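Local coordinates for protein D-alanyl-D-alanine carboxypeptidase (Vibrio cholerae, PDB 5TR7) that probably removes the terminal D-alanine from peptidoglycan precursor peptides, as a penicillin-binding serine carboxypeptidase of the peptidase S11 family, at residues N65-N70 with V79-T84. Residues are numbered along the deposited sequence; the frame is centred on the assembly and turned at random.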
loop_
_atom_site.group_PDB
_atom_site.type_symbol
_atom_site.label_atom_id
_atom_site.label_comp_id
_atom_site.label_asym_id
_atom_site.label_seq_id
_atom_site.Cartn_x
_atom_site.Cartn_y
_atom_site.Cartn_z
ATOM N N ASN A 65 15.329 1.732 -16.468
ATOM C CA ASN A 65 15.168 1.391 -15.067
ATOM C C ASN A 65 13.824 0.806 -14.733
ATOM O O ASN A 65 13.713 0.087 -13.779
ATOM C CB ASN A 65 15.380 2.601 -14.222
ATOM C CG ASN A 65 16.734 3.177 -14.399
ATOM O OD1 ASN A 65 17.719 2.469 -14.644
ATOM N ND2 ASN A 65 16.797 4.458 -14.300
ATOM N N ALA A 66 12.811 1.131 -15.516
ATOM C CA ALA A 66 11.503 0.562 -15.361
ATOM C C ALA A 66 11.346 -0.802 -16.154
ATOM O O ALA A 66 10.314 -1.448 -16.097
ATOM C CB ALA A 66 10.493 1.607 -15.828
ATOM N N TRP A 67 12.360 -1.188 -16.915
ATOM C CA TRP A 67 12.332 -2.392 -17.725
ATOM C C TRP A 67 12.017 -3.630 -16.876
ATOM O O TRP A 67 12.647 -3.882 -15.815
ATOM C CB TRP A 67 13.707 -2.543 -18.398
ATOM C CG TRP A 67 13.987 -3.477 -19.541
ATOM C CD1 TRP A 67 15.247 -3.823 -20.013
ATOM C CD2 TRP A 67 13.050 -4.224 -20.334
ATOM N NE1 TRP A 67 15.133 -4.692 -21.071
ATOM C CE2 TRP A 67 13.803 -4.939 -21.310
ATOM C CE3 TRP A 67 11.645 -4.300 -20.375
ATOM C CZ2 TRP A 67 13.194 -5.788 -22.267
ATOM C CZ3 TRP A 67 11.031 -5.133 -21.347
ATOM C CH2 TRP A 67 11.813 -5.860 -22.277
ATOM N N ALA A 68 11.006 -4.358 -17.341
ATOM C CA ALA A 68 10.549 -5.598 -16.724
ATOM C C ALA A 68 11.719 -6.479 -16.377
ATOM O O ALA A 68 11.678 -7.175 -15.359
ATOM C CB ALA A 68 9.634 -6.354 -17.665
ATOM N N LYS A 69 12.736 -6.431 -17.232
ATOM C CA LYS A 69 13.962 -7.197 -17.062
ATOM C C LYS A 69 14.638 -6.987 -15.712
ATOM O O LYS A 69 15.352 -7.883 -15.232
ATOM C CB LYS A 69 14.961 -6.939 -18.207
ATOM C CG LYS A 69 16.238 -7.761 -18.044
ATOM C CD LYS A 69 17.151 -7.971 -19.243
ATOM C CE LYS A 69 18.130 -9.069 -18.809
ATOM N NZ LYS A 69 19.021 -9.601 -19.870
ATOM N N ASN A 70 14.426 -5.830 -15.093
ATOM C CA ASN A 70 15.048 -5.561 -13.778
ATOM C C ASN A 70 14.323 -6.234 -12.616
ATOM O O ASN A 70 14.863 -6.302 -11.513
ATOM C CB ASN A 70 15.018 -4.074 -13.473
ATOM C CG ASN A 70 15.786 -3.258 -14.500
ATOM O OD1 ASN A 70 16.886 -3.604 -14.848
ATOM N ND2 ASN A 70 15.214 -2.173 -14.956
ATOM N N VAL A 79 5.719 -3.589 -18.340
ATOM C CA VAL A 79 5.952 -2.408 -19.106
ATOM C C VAL A 79 7.243 -2.528 -19.918
ATOM O O VAL A 79 8.227 -3.103 -19.441
ATOM C CB VAL A 79 5.852 -1.276 -18.055
ATOM C CG1 VAL A 79 6.911 -0.228 -18.124
ATOM C CG2 VAL A 79 4.416 -0.771 -18.010
ATOM N N GLU A 80 7.222 -2.010 -21.142
ATOM C CA GLU A 80 8.402 -2.035 -22.048
ATOM C C GLU A 80 9.145 -0.727 -22.321
ATOM O O GLU A 80 8.552 0.282 -22.650
ATOM C CB GLU A 80 8.028 -2.595 -23.398
ATOM C CG GLU A 80 7.522 -4.044 -23.330
ATOM C CD GLU A 80 7.552 -4.740 -24.674
ATOM O OE1 GLU A 80 8.634 -4.655 -25.289
ATOM O OE2 GLU A 80 6.537 -5.374 -25.081
ATOM N N VAL A 81 10.465 -0.811 -22.284
ATOM C CA VAL A 81 11.323 0.364 -22.518
ATOM C C VAL A 81 11.043 0.962 -23.886
ATOM O O VAL A 81 10.727 0.265 -24.825
ATOM C CB VAL A 81 12.816 -0.011 -22.423
ATOM C CG1 VAL A 81 13.733 1.215 -22.516
ATOM C CG2 VAL A 81 13.051 -0.724 -21.120
ATOM N N GLY A 82 11.132 2.279 -23.975
ATOM C CA GLY A 82 10.881 3.001 -25.219
ATOM C C GLY A 82 9.432 3.185 -25.629
ATOM O O GLY A 82 9.159 3.735 -26.683
ATOM N N THR A 83 8.498 2.676 -24.845
ATOM C CA THR A 83 7.099 2.898 -25.127
ATOM C C THR A 83 6.639 3.938 -24.116
ATOM O O THR A 83 7.446 4.461 -23.318
ATOM C CB THR A 83 6.241 1.667 -24.854
ATOM O OG1 THR A 83 6.236 1.391 -23.419
ATOM C CG2 THR A 83 6.690 0.449 -25.761
ATOM N N THR A 84 5.381 4.344 -24.260
ATOM C CA THR A 84 4.794 5.198 -23.292
ATOM C C THR A 84 3.556 4.508 -22.745
ATOM O O THR A 84 2.886 3.721 -23.466
ATOM C CB THR A 84 4.397 6.554 -23.834
ATOM O OG1 THR A 84 3.302 6.443 -24.785
ATOM C CG2 THR A 84 5.629 7.275 -24.411
#
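The indole of W67 lies against V81, whose CG2 methyl sits above the indole plane near its CB-bearing rim, 3.3 Å from W67 CG and equally close to W67 CB. With W67 CG anti to the backbone N (chi1 -166°), the ring reaches the other segment, and the side chains of W67 and V81 cross at about a right angle. K69 CB lies over the opposite side, also offset toward the rim, so the five-membered end of the indole has a methyl above one side and a methylene above the other. At the ring edge, nearly in plane, the carbonyl O of V79 stands 3.7 Å from W67 CE3. Beyond this tight spot the contact thins: E80 CG only grazes W67 CZ3 at 4.2 Å, on an exposed flank, while on the more buried side V79 CG1 reaches the carbonyl O of A66 at 4.1 Å. The backbone bond from T83 N to E80 O closes a type II turn, with G82 at positive phi, and T83 OG1 adds a second bond to E80 O at 2.7 Å. A66 and N65 rest on helix 100-111, where D101 OD2 accepts a hydrogen bond from V79 N. Apolar packing thus joins two limbs of the surface loop linking strands 59-61 and 84-86 in the S11 peptidase domain.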